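Long-range contacts in uncharacterized protein (Clostridium leptum, PDB 4PW1), which is of unknown function but belongs to the DUF6836 family and builds a nine-stranded antiparallel beta-sheet surrounded by alpha-helices: residues Q115-A120 / Y218-Y223; Y96-A101 / C108-V113; E24-Y29 / T214-D219; D123-A128 / Y238-E243. All blocks are in the same frame, centred on the assembly; numbering follows the deposited sequence.

Contact 1. Residues Q115-A120 / Y218-Y223; sequences QDEREA and YDNHIY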
# COMPACT_ATOMS: atom_id res chain seq x y z
N GLN B 115 13.27 11.30 -11.70
CA GLN B 115 12.00 11.24 -12.41
C GLN B 115 12.15 10.84 -13.84
O GLN B 115 11.16 10.53 -14.47
CB GLN B 115 11.31 12.62 -12.37
CG GLN B 115 11.02 13.08 -10.95
CD GLN B 115 10.16 12.05 -10.27
OE1 GLN B 115 10.56 11.32 -9.34
NE2 GLN B 115 8.99 11.93 -10.78
N ASP B 116 13.37 10.85 -14.36
CA ASP B 116 13.56 10.48 -15.75
C ASP B 116 14.31 9.15 -15.87
O ASP B 116 14.80 8.84 -16.93
CB ASP B 116 14.29 11.59 -16.50
CG ASP B 116 13.58 12.92 -16.37
OD1 ASP B 116 12.39 13.00 -16.77
OD2 ASP B 116 14.20 13.90 -15.87
N GLU B 117 14.36 8.34 -14.82
CA GLU B 117 15.13 7.11 -14.94
C GLU B 117 14.38 6.09 -15.82
O GLU B 117 13.15 6.08 -15.92
CB GLU B 117 15.49 6.53 -13.57
CG GLU B 117 14.35 5.93 -12.83
CD GLU B 117 14.77 5.24 -11.53
OE1 GLU B 117 15.96 5.28 -11.11
OE2 GLU B 117 13.86 4.66 -10.92
N ARG B 118 15.12 5.25 -16.50
CA ARG B 118 14.41 4.26 -17.32
C ARG B 118 13.78 3.15 -16.47
O ARG B 118 14.20 2.87 -15.33
CB ARG B 118 15.32 3.64 -18.38
CG ARG B 118 16.46 2.88 -17.82
CD ARG B 118 17.30 2.31 -18.94
NE ARG B 118 18.35 1.55 -18.31
CZ ARG B 118 18.29 0.27 -18.01
NH1 ARG B 118 17.20 -0.46 -18.32
NH2 ARG B 118 19.32 -0.28 -17.39
N GLU B 119 12.80 2.52 -17.06
CA GLU B 119 12.11 1.43 -16.43
C GLU B 119 12.97 0.18 -16.50
O GLU B 119 13.42 -0.23 -17.57
CB GLU B 119 10.78 1.21 -17.14
CG GLU B 119 9.89 0.16 -16.52
CD GLU B 119 8.57 0.05 -17.25
OE1 GLU B 119 7.88 1.09 -17.37
OE2 GLU B 119 8.23 -1.06 -17.71
N ALA B 120 13.24 -0.43 -15.35
CA ALA B 120 13.99 -1.69 -15.33
C ALA B 120 13.17 -2.80 -15.96
O ALA B 120 11.97 -2.85 -15.76
CB ALA B 120 14.28 -2.08 -13.89
N TYR B 218 7.63 -2.06 -6.53
CA TYR B 218 6.62 -1.04 -6.68
C TYR B 218 7.26 0.18 -7.32
O TYR B 218 8.31 0.64 -6.87
CB TYR B 218 6.13 -0.64 -5.29
CG TYR B 218 5.04 0.41 -5.26
CD1 TYR B 218 3.73 0.13 -5.74
CD2 TYR B 218 5.27 1.65 -4.68
CE1 TYR B 218 2.70 1.08 -5.64
CE2 TYR B 218 4.27 2.60 -4.60
CZ TYR B 218 2.98 2.30 -5.08
OH TYR B 218 1.98 3.22 -4.95
N ASP B 219 6.62 0.71 -8.35
CA ASP B 219 7.00 1.99 -8.92
C ASP B 219 8.50 2.06 -9.36
O ASP B 219 9.20 3.03 -9.11
CB ASP B 219 6.69 3.07 -7.89
CG ASP B 219 6.76 4.46 -8.46
OD1 ASP B 219 6.46 4.62 -9.66
OD2 ASP B 219 7.13 5.37 -7.71
N ASN B 220 8.95 0.99 -10.01
CA ASN B 220 10.30 0.86 -10.55
C ASN B 220 11.39 0.72 -9.46
O ASN B 220 12.56 0.79 -9.77
CB ASN B 220 10.66 2.02 -11.52
CG ASN B 220 11.76 1.64 -12.51
OD1 ASN B 220 11.75 0.55 -13.07
ND2 ASN B 220 12.73 2.53 -12.71
N HIS B 221 10.99 0.46 -8.22
CA HIS B 221 11.91 0.19 -7.14
C HIS B 221 11.66 -1.12 -6.50
O HIS B 221 10.56 -1.70 -6.63
CB HIS B 221 11.79 1.30 -6.09
CG HIS B 221 12.25 2.61 -6.59
ND1 HIS B 221 11.40 3.50 -7.20
CD2 HIS B 221 13.48 3.15 -6.66
CE1 HIS B 221 12.09 4.56 -7.58
NE2 HIS B 221 13.36 4.36 -7.27
N ILE B 222 12.67 -1.61 -5.81
CA ILE B 222 12.49 -2.72 -4.89
C ILE B 222 12.38 -2.16 -3.48
O ILE B 222 13.25 -1.36 -3.02
CB ILE B 222 13.61 -3.74 -4.98
CG1 ILE B 222 13.62 -4.33 -6.39
CG2 ILE B 222 13.47 -4.85 -3.91
CD1 ILE B 222 14.81 -5.25 -6.64
N TYR B 223 11.34 -2.60 -2.77
CA TYR B 223 11.14 -2.25 -1.35
C TYR B 223 11.64 -3.41 -0.50
O TYR B 223 11.08 -4.49 -0.52
CB TYR B 223 9.67 -1.97 -1.06
CG TYR B 223 9.18 -0.61 -1.53
CD1 TYR B 223 9.77 0.05 -2.56
CD2 TYR B 223 8.06 -0.03 -0.96
CE1 TYR B 223 9.31 1.29 -2.99
CE2 TYR B 223 7.59 1.19 -1.39
CZ TYR B 223 8.25 1.85 -2.39
OH TYR B 223 7.77 3.03 -2.84
O HOH W 1 15.40 5.87 -8.27
O HOH W 2 14.76 2.55 -9.93
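Asn220 places its side-chain amide against the 115-120 loop and uses both of its ends there. OD1 accepts from the backbone N of Ala120 at 2.9 Å, with the donor in the carbonyl plane on a lone pair and an N-H...O angle of 161°. ND2 serves two acceptors on the same loop. It lies 3.0 Å from the backbone O of Arg118, which it meets from above the carbonyl plane, and 3.0 Å from Glu117 OE2, which it meets from above the carboxylate; both bonds are more bent than the one at OD1. Three bonds therefore fix the rotation of the amide, whose plane stands almost perpendicular, at 86°, to the carboxylate it touches. Asn220 can reach the loop because it sits in the type I' beta turn running from Tyr218 to His221, the tight connection of the hairpin formed by strands 214-218 and 221-227. CG of Asn220 lies opposite the backbone N (chi1 -156°), which turns the amide outward from the turn to meet the loop. Water extends the network to the rest of the turn. One molecule donates to Glu117 OE1 at 3.0 Å and lies 2.7 Å from His221 NE2 at the edge of the imidazole, so it joins the two side chains indirectly. Another donates to the backbone O of Asn220; its approach to Glu117 OE2 is doubtfully short. The second nitrogen of the imidazole is also engaged: His221 ND1 donates to the backbone O of Asp219 at 3.0 Å, above the plane of that carbonyl.

Contact 2. Residues Y96-A101 / C108-V113; sequences YLVNMA and CYFSYV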
# COMPACT_ATOMS: atom_id res chain seq x y z
N TYR B 96 14.74 15.39 -10.07
CA TYR B 96 14.43 14.60 -8.90
C TYR B 96 13.21 15.11 -8.15
O TYR B 96 12.88 16.27 -8.21
CB TYR B 96 15.60 14.64 -7.93
CG TYR B 96 16.80 13.96 -8.43
CD1 TYR B 96 17.72 14.66 -9.20
CD2 TYR B 96 17.04 12.63 -8.16
CE1 TYR B 96 18.85 14.05 -9.67
CE2 TYR B 96 18.17 11.99 -8.65
CZ TYR B 96 19.08 12.73 -9.40
OH TYR B 96 20.25 12.20 -9.90
N LEU B 97 12.52 14.20 -7.48
CA LEU B 97 11.58 14.56 -6.43
C LEU B 97 12.19 14.07 -5.13
O LEU B 97 12.63 12.91 -5.03
CB LEU B 97 10.21 13.90 -6.66
CG LEU B 97 9.38 14.42 -7.82
CD1 LEU B 97 8.06 13.67 -7.98
CD2 LEU B 97 9.13 15.94 -7.69
N VAL B 98 12.24 14.96 -4.17
CA VAL B 98 12.63 14.65 -2.82
C VAL B 98 11.40 14.68 -1.92
O VAL B 98 10.64 15.65 -1.92
CB VAL B 98 13.61 15.66 -2.27
CG1 VAL B 98 13.98 15.34 -0.82
CG2 VAL B 98 14.84 15.72 -3.13
N ASN B 99 11.25 13.63 -1.12
CA ASN B 99 10.23 13.54 -0.10
C ASN B 99 10.90 13.26 1.24
O ASN B 99 11.83 12.44 1.32
CB ASN B 99 9.23 12.43 -0.43
CG ASN B 99 8.26 12.87 -1.49
OD1 ASN B 99 7.26 13.52 -1.18
ND2 ASN B 99 8.62 12.67 -2.74
N MSE B 100 10.43 13.93 2.29
CA MSE B 100 10.93 13.69 3.62
C MSE B 100 9.88 13.87 4.63
O MSE B 100 8.92 14.57 4.42
CB MSE B 100 12.06 14.69 4.03
CG MSE B 100 13.19 14.64 3.07
SE MSE B 100 14.71 15.85 3.69
CE MSE B 100 14.83 15.28 5.35
N ALA B 101 10.08 13.25 5.78
CA ALA B 101 9.19 13.47 6.91
C ALA B 101 9.93 13.27 8.21
O ALA B 101 10.79 12.39 8.32
CB ALA B 101 8.00 12.56 6.87
N CYS B 108 12.04 10.00 9.74
CA CYS B 108 11.38 8.70 9.58
C CYS B 108 11.11 8.35 8.12
O CYS B 108 10.66 7.26 7.82
CB CYS B 108 10.07 8.68 10.38
SG CYS B 108 8.86 9.95 9.97
N TYR B 109 11.35 9.30 7.22
CA TYR B 109 11.17 9.09 5.81
C TYR B 109 12.07 10.01 5.00
O TYR B 109 12.14 11.18 5.27
CB TYR B 109 9.70 9.22 5.39
CG TYR B 109 9.47 8.85 3.94
CD1 TYR B 109 9.90 9.71 2.91
CD2 TYR B 109 8.92 7.64 3.59
CE1 TYR B 109 9.75 9.35 1.60
CE2 TYR B 109 8.77 7.27 2.26
CZ TYR B 109 9.17 8.12 1.29
OH TYR B 109 9.05 7.76 0.00
N PHE B 110 12.79 9.42 4.04
CA PHE B 110 13.57 10.15 3.05
C PHE B 110 13.52 9.41 1.71
O PHE B 110 13.69 8.21 1.68
CB PHE B 110 15.03 10.23 3.48
CG PHE B 110 15.92 10.90 2.47
CD1 PHE B 110 16.53 10.19 1.46
CD2 PHE B 110 16.13 12.26 2.53
CE1 PHE B 110 17.34 10.82 0.53
CE2 PHE B 110 16.89 12.90 1.58
CZ PHE B 110 17.50 12.19 0.58
N SER B 111 13.29 10.10 0.61
CA SER B 111 13.51 9.50 -0.69
C SER B 111 13.94 10.56 -1.71
O SER B 111 13.46 11.74 -1.69
CB SER B 111 12.24 8.76 -1.16
OG SER B 111 11.27 9.71 -1.55
N TYR B 112 14.83 10.13 -2.60
CA TYR B 112 15.47 10.95 -3.61
C TYR B 112 15.38 10.20 -4.93
O TYR B 112 16.14 9.27 -5.17
CB TYR B 112 16.92 11.11 -3.18
CG TYR B 112 17.82 11.96 -4.03
CD1 TYR B 112 17.84 13.34 -3.89
CD2 TYR B 112 18.74 11.38 -4.88
CE1 TYR B 112 18.72 14.12 -4.63
CE2 TYR B 112 19.63 12.15 -5.63
CZ TYR B 112 19.63 13.52 -5.48
OH TYR B 112 20.51 14.27 -6.20
N VAL B 113 14.43 10.58 -5.77
CA VAL B 113 14.01 9.73 -6.87
C VAL B 113 14.13 10.46 -8.18
O VAL B 113 13.48 11.50 -8.42
CB VAL B 113 12.57 9.16 -6.66
CG1 VAL B 113 12.14 8.34 -7.90
CG2 VAL B 113 12.48 8.29 -5.44
O HOH W 3 22.09 13.25 -7.86
O HOH W 4 11.04 11.12 -3.67
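Cys108 and Tyr109 both lie opposite Ala101, a classic beta bulge in the antiparallel hairpin of strands 95-103 and 106-114. The backbone O of Ala101 takes a bond of 3.0 Å from Cys108 N and a weak one of 3.3 Å from Tyr109 N. The ring of Tyr109 then runs back along the neighbouring strand: its CE1 is 3.7 Å from Asn99 CB, and the Asn99 carbonyl oxygen lies at the ring edge. Phe110 points to the other side of the sheet, where it meets Met100, a selenomethionine. Met100 CG comes close to Phe110 CD2, and SE sits 5.2 Å from the ring centroid at the ring edge, a Met-aromatic contact. Helix 44-58 covers this pair through Ser53. Ser111 restores regular pairing with Asn99, its N donating to Asn99 O at 2.8 Å. Its OG and Asn99 ND2 share a water that also donates to Leu97 O, while Asn99 OD1 accepts from Asp85 N of the adjoining strand. Tyr112, with CG opposite its backbone N (chi1 -178°), carries its ring over Tyr96 in an offset stack; the centroids are 4.3 Å apart, the planes differ by 22°, and the two CE2 atoms approach to 3.4 Å. Val113 closes the register with a reciprocal pair of backbone bonds to Leu97. The chemistry thus differs between the two faces: apolar and aromatic groups of Val98, Met100, Phe110 and Tyr112 line one, whereas the other is mixed, with water and side-chain hydrogen bonds engaging Ser111 and Asn99 at a polar centre flanked by apolar Leu97, Val113 and Ala101.

Contact 3. Residues E24-Y29 / T214-D219; sequences EELNLY and TSLSYD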
# COMPACT_ATOMS: atom_id res chain seq x y z
N GLU B 24 -3.27 -0.54 -6.79
CA GLU B 24 -2.71 -0.61 -5.49
C GLU B 24 -1.83 0.64 -5.28
O GLU B 24 -0.88 0.88 -6.02
CB GLU B 24 -1.92 -1.95 -5.32
CG GLU B 24 -2.81 -3.23 -5.22
CD GLU B 24 -2.03 -4.58 -5.25
OE1 GLU B 24 -1.10 -4.74 -6.08
OE2 GLU B 24 -2.36 -5.53 -4.47
N GLU B 25 -2.17 1.43 -4.28
CA GLU B 25 -1.34 2.48 -3.77
C GLU B 25 -0.71 1.98 -2.45
O GLU B 25 -1.40 1.56 -1.51
CB GLU B 25 -2.14 3.75 -3.53
CG GLU B 25 -1.35 4.88 -2.87
CD GLU B 25 -2.20 6.09 -2.48
OE1 GLU B 25 -3.05 6.03 -1.55
OE2 GLU B 25 -2.04 7.12 -3.14
N LEU B 26 0.61 2.03 -2.40
CA LEU B 26 1.35 1.69 -1.23
C LEU B 26 1.91 2.97 -0.62
O LEU B 26 2.71 3.63 -1.25
CB LEU B 26 2.49 0.73 -1.60
CG LEU B 26 3.39 0.22 -0.48
CD1 LEU B 26 2.59 -0.56 0.54
CD2 LEU B 26 4.48 -0.67 -1.07
N ASN B 27 1.47 3.32 0.58
CA ASN B 27 2.02 4.46 1.28
C ASN B 27 2.90 3.96 2.42
O ASN B 27 2.44 3.21 3.27
CB ASN B 27 0.92 5.29 1.93
CG ASN B 27 0.03 5.98 0.93
OD1 ASN B 27 0.47 6.44 -0.10
ND2 ASN B 27 -1.25 6.00 1.22
N LEU B 28 4.13 4.42 2.45
CA LEU B 28 5.02 4.12 3.58
C LEU B 28 4.87 5.15 4.69
O LEU B 28 4.55 6.32 4.42
CB LEU B 28 6.46 4.09 3.08
CG LEU B 28 6.73 3.11 1.95
CD1 LEU B 28 8.22 3.16 1.60
CD2 LEU B 28 6.29 1.71 2.32
N TYR B 29 5.02 4.69 5.92
CA TYR B 29 4.94 5.54 7.09
C TYR B 29 5.89 6.73 6.88
O TYR B 29 7.01 6.54 6.39
CB TYR B 29 5.25 4.74 8.37
CG TYR B 29 5.32 5.64 9.60
CD1 TYR B 29 4.16 5.95 10.34
CD2 TYR B 29 6.54 6.22 9.98
CE1 TYR B 29 4.21 6.78 11.44
CE2 TYR B 29 6.60 7.05 11.09
CZ TYR B 29 5.46 7.33 11.80
OH TYR B 29 5.54 8.20 12.83
N THR B 214 12.44 -9.38 3.41
CA THR B 214 11.45 -9.68 2.38
C THR B 214 11.37 -8.50 1.42
O THR B 214 11.97 -7.43 1.69
CB THR B 214 10.08 -9.99 2.97
OG1 THR B 214 9.64 -8.86 3.71
CG2 THR B 214 10.11 -11.20 3.85
N SER B 215 10.72 -8.68 0.29
CA SER B 215 10.71 -7.62 -0.70
C SER B 215 9.52 -7.64 -1.64
O SER B 215 8.87 -8.65 -1.80
CB SER B 215 11.99 -7.68 -1.52
OG SER B 215 12.05 -8.90 -2.19
N LEU B 216 9.26 -6.50 -2.25
CA LEU B 216 8.30 -6.41 -3.37
C LEU B 216 8.80 -5.31 -4.30
O LEU B 216 9.69 -4.52 -3.94
CB LEU B 216 6.89 -6.11 -2.84
CG LEU B 216 6.68 -4.83 -2.05
CD1 LEU B 216 6.75 -3.57 -2.91
CD2 LEU B 216 5.33 -4.89 -1.32
N SER B 217 8.22 -5.28 -5.49
CA SER B 217 8.52 -4.25 -6.44
C SER B 217 7.33 -3.35 -6.57
O SER B 217 6.15 -3.80 -6.75
CB SER B 217 8.92 -4.86 -7.78
OG SER B 217 9.26 -3.84 -8.71
N TYR B 218 7.63 -2.06 -6.53
CA TYR B 218 6.62 -1.04 -6.68
C TYR B 218 7.26 0.18 -7.32
O TYR B 218 8.31 0.64 -6.87
CB TYR B 218 6.13 -0.64 -5.29
CG TYR B 218 5.04 0.41 -5.26
CD1 TYR B 218 3.73 0.13 -5.74
CD2 TYR B 218 5.27 1.65 -4.68
CE1 TYR B 218 2.70 1.08 -5.64
CE2 TYR B 218 4.27 2.60 -4.60
CZ TYR B 218 2.98 2.30 -5.08
OH TYR B 218 1.98 3.22 -4.95
N ASP B 219 6.62 0.71 -8.35
CA ASP B 219 7.00 1.99 -8.92
C ASP B 219 8.50 2.06 -9.36
O ASP B 219 9.20 3.03 -9.11
CB ASP B 219 6.69 3.07 -7.89
CG ASP B 219 6.76 4.46 -8.46
OD1 ASP B 219 6.46 4.62 -9.66
OD2 ASP B 219 7.13 5.37 -7.71
O HOH W 5 2.67 5.70 -3.55
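Tyr218 reaches from the edge strand 214-218 of the nine-stranded antiparallel sheet to strand 24-28, which crosses over that edge; the axes of the two short segments approach to 9.8 Å and their directions are 117° apart. Strand 24-28 is not part of this sheet; it pairs antiparallel with a strand of the second subunit, so the tyrosine ties the sheet to the dimer interface. At its root, Tyr218 CB lies 4.3 Å above the plane of the Tyr223 ring, over the ring centre. With CG opposite the backbone N (chi1 -178°), the ring extends away from its own strand and its face turns to Leu26. Along one edge, CE1 is 3.6 Å from the backbone O of Glu24, which lies near the ring plane. CE2, on the far edge, comes near the carbonyl oxygen of Leu26 instead. Between them, CZ is the ring atom nearest Leu26 CB, which stands 3.9 Å from the ring centroid and makes a CH-pi contact over one face. The hydroxyl ends the chain: OH accepts from the backbone N of Leu26 in an almost straight bond of 3.1 Å, with an N-H...O angle of 171°. One tyrosine thereby combines a bond to the strand's backbone with apolar cover from the same residue. A water 2.9 Å from OH also donates to Leu26 O, so both the N-H and the carbonyl of Leu26 are tied to the phenol, one directly and one through solvent. Beside the ring, Leu26 and Leu216 reach toward each other tip to tip, with Leu26 CD2 4.1 Å from Leu216 CD1.

Contact 4. Residues D123-A128 / Y238-E243; sequences DEMDQA and YSPIEE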
# COMPACT_ATOMS: atom_id res chain seq x y z
N ASP B 123 14.14 -8.90 -16.05
CA ASP B 123 15.45 -9.49 -15.80
C ASP B 123 16.36 -8.63 -14.93
O ASP B 123 17.07 -9.15 -14.07
CB ASP B 123 16.17 -9.81 -17.11
CG ASP B 123 15.65 -11.09 -17.77
OD1 ASP B 123 14.94 -11.88 -17.11
OD2 ASP B 123 15.97 -11.32 -18.95
N GLU B 124 16.33 -7.32 -15.15
CA GLU B 124 17.12 -6.38 -14.35
C GLU B 124 16.62 -6.37 -12.93
O GLU B 124 17.42 -6.28 -12.01
CB GLU B 124 17.06 -4.97 -14.95
CG GLU B 124 17.85 -4.87 -16.25
CD GLU B 124 17.66 -3.55 -16.98
OE1 GLU B 124 16.61 -2.90 -16.84
OE2 GLU B 124 18.58 -3.15 -17.70
N MSE B 125 15.30 -6.46 -12.74
CA MSE B 125 14.71 -6.50 -11.41
C MSE B 125 15.19 -7.74 -10.70
O MSE B 125 15.58 -7.67 -9.54
CB MSE B 125 13.19 -6.42 -11.42
CG MSE B 125 12.78 -4.99 -11.66
SE MSE B 125 12.69 -4.06 -9.95
CE MSE B 125 11.57 -2.65 -10.74
N ASP B 126 15.16 -8.87 -11.38
CA ASP B 126 15.59 -10.12 -10.77
C ASP B 126 17.08 -10.07 -10.41
O ASP B 126 17.45 -10.50 -9.32
CB ASP B 126 15.27 -11.34 -11.65
CG ASP B 126 13.79 -11.68 -11.66
OD1 ASP B 126 13.01 -11.20 -10.79
OD2 ASP B 126 13.38 -12.46 -12.56
N GLN B 127 17.92 -9.59 -11.32
CA GLN B 127 19.35 -9.40 -11.04
C GLN B 127 19.56 -8.47 -9.86
O GLN B 127 20.40 -8.72 -9.03
CB GLN B 127 20.08 -8.81 -12.25
CG GLN B 127 20.15 -9.71 -13.46
CD GLN B 127 20.38 -8.92 -14.73
OE1 GLN B 127 21.01 -7.86 -14.72
NE2 GLN B 127 19.88 -9.44 -15.84
N ALA B 128 18.80 -7.38 -9.81
CA ALA B 128 18.92 -6.42 -8.69
C ALA B 128 18.58 -7.10 -7.38
O ALA B 128 19.26 -6.92 -6.37
CB ALA B 128 18.01 -5.23 -8.89
N TYR B 238 15.15 0.59 -2.83
CA TYR B 238 16.28 0.29 -3.69
C TYR B 238 15.96 0.58 -5.14
O TYR B 238 14.92 0.13 -5.65
CB TYR B 238 16.68 -1.16 -3.53
CG TYR B 238 17.94 -1.58 -4.25
CD1 TYR B 238 19.20 -1.28 -3.72
CD2 TYR B 238 17.90 -2.35 -5.41
CE1 TYR B 238 20.36 -1.71 -4.33
CE2 TYR B 238 19.06 -2.78 -6.03
CZ TYR B 238 20.29 -2.44 -5.49
OH TYR B 238 21.45 -2.88 -6.07
N SER B 239 16.86 1.32 -5.79
CA SER B 239 16.80 1.53 -7.23
C SER B 239 17.64 0.46 -7.96
O SER B 239 18.87 0.39 -7.77
CB SER B 239 17.32 2.89 -7.59
OG SER B 239 17.57 2.94 -8.97
N PRO B 240 17.00 -0.38 -8.79
CA PRO B 240 17.75 -1.34 -9.59
C PRO B 240 18.57 -0.64 -10.69
O PRO B 240 19.57 -1.15 -11.10
CB PRO B 240 16.65 -2.24 -10.19
CG PRO B 240 15.46 -1.34 -10.27
CD PRO B 240 15.56 -0.52 -9.00
N ILE B 241 18.18 0.56 -11.11
CA ILE B 241 18.95 1.28 -12.09
C ILE B 241 20.26 1.83 -11.45
O ILE B 241 21.35 1.61 -11.99
CB ILE B 241 18.13 2.44 -12.68
CG1 ILE B 241 16.79 1.91 -13.26
CG2 ILE B 241 18.94 3.18 -13.72
CD1 ILE B 241 16.95 0.78 -14.25
N GLU B 242 20.13 2.52 -10.31
CA GLU B 242 21.30 3.07 -9.62
C GLU B 242 22.06 2.07 -8.80
O GLU B 242 23.17 2.35 -8.36
CB GLU B 242 20.92 4.25 -8.73
CG GLU B 242 20.16 5.33 -9.50
CD GLU B 242 20.04 6.67 -8.74
OE1 GLU B 242 20.67 6.84 -7.67
OE2 GLU B 242 19.26 7.54 -9.19
N GLU B 243 21.48 0.90 -8.55
CA GLU B 243 22.07 -0.11 -7.68
C GLU B 243 22.43 0.45 -6.30
O GLU B 243 23.50 0.20 -5.75
CB GLU B 243 23.27 -0.75 -8.36
CG GLU B 243 22.87 -1.43 -9.67
CD GLU B 243 23.92 -2.45 -10.12
OE1 GLU B 243 24.95 -2.02 -10.65
OE2 GLU B 243 23.72 -3.66 -9.88
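Glu124, whose backbone O lies 4.5 Å from Pro240 CB, has its side-chain OE1 gripped twice: Arg118 NH1 forms a salt bridge with it and the backbone N of Thr121 a hydrogen bond. This double hold sits at the first turn of helix 122-141, which packs against the point where strand 233-239 leaves the antiparallel sheet. The exit is shaped by an ST motif, in which Ser239 OG accepts from the backbone N of Glu242 at 2.9 Å with a nearly straight N-H...O angle of 173°. Pro240 lies within that turn, its ring pressed against the helix. No hydrogen bond crosses between 123-128 and 238-243; the join rests mainly on apolar side chains. Ala128 CB is the main point of contact, 3.5 Å from Pro240 CB, and its small methyl lets the helix backbone approach closely, Ala128 CA and Pro240 CA being 5.3 Å apart. One turn earlier in the helix, Met125, a selenomethionine, also meets the proline: SE is 3.9 Å from Pro240 CG, and the terminal CE is near the same atom. A bend at its second torsion (chi2 -88°) brings the selenium to Pro240 CG, the two side chains crossing at a slant. Met125 and Ala128 also touch Ile222 of the neighbouring strand, so the same helix face spans two strands of the sheet. Tyr238, the residue two before Pro240, also packs edge-to-face with Phe245 and adds an aromatic border to the patch. Its ring presents an edge to the helix, with CE2 3.9 Å from Ala128 CB, a methyl lying near the ring plane.

Overall arrangement
All four contacts involve one antiparallel sheet. Contacts 1 and 4 lie closest, with centres about 9 Å apart: strands 221-227 and 233-239 are neighbours, and the loop of contact 1 leads directly into the helix of contact 4. Contact 3 shares Tyr218 and Asp219 with contact 1, their centres about 12 Å apart, and also touches contact 4 where Ser217 meets Met125. Contact 2 lies nearer the middle of the chain, about 14 Å from contact 1 and 19 Å from contact 4 between centres; His221 packs on Val113, while Tyr29 and Leu28 reach Tyr109. With the function unknown, no active site can be placed among them, and the contacts are best read as interleaved joins within the fold.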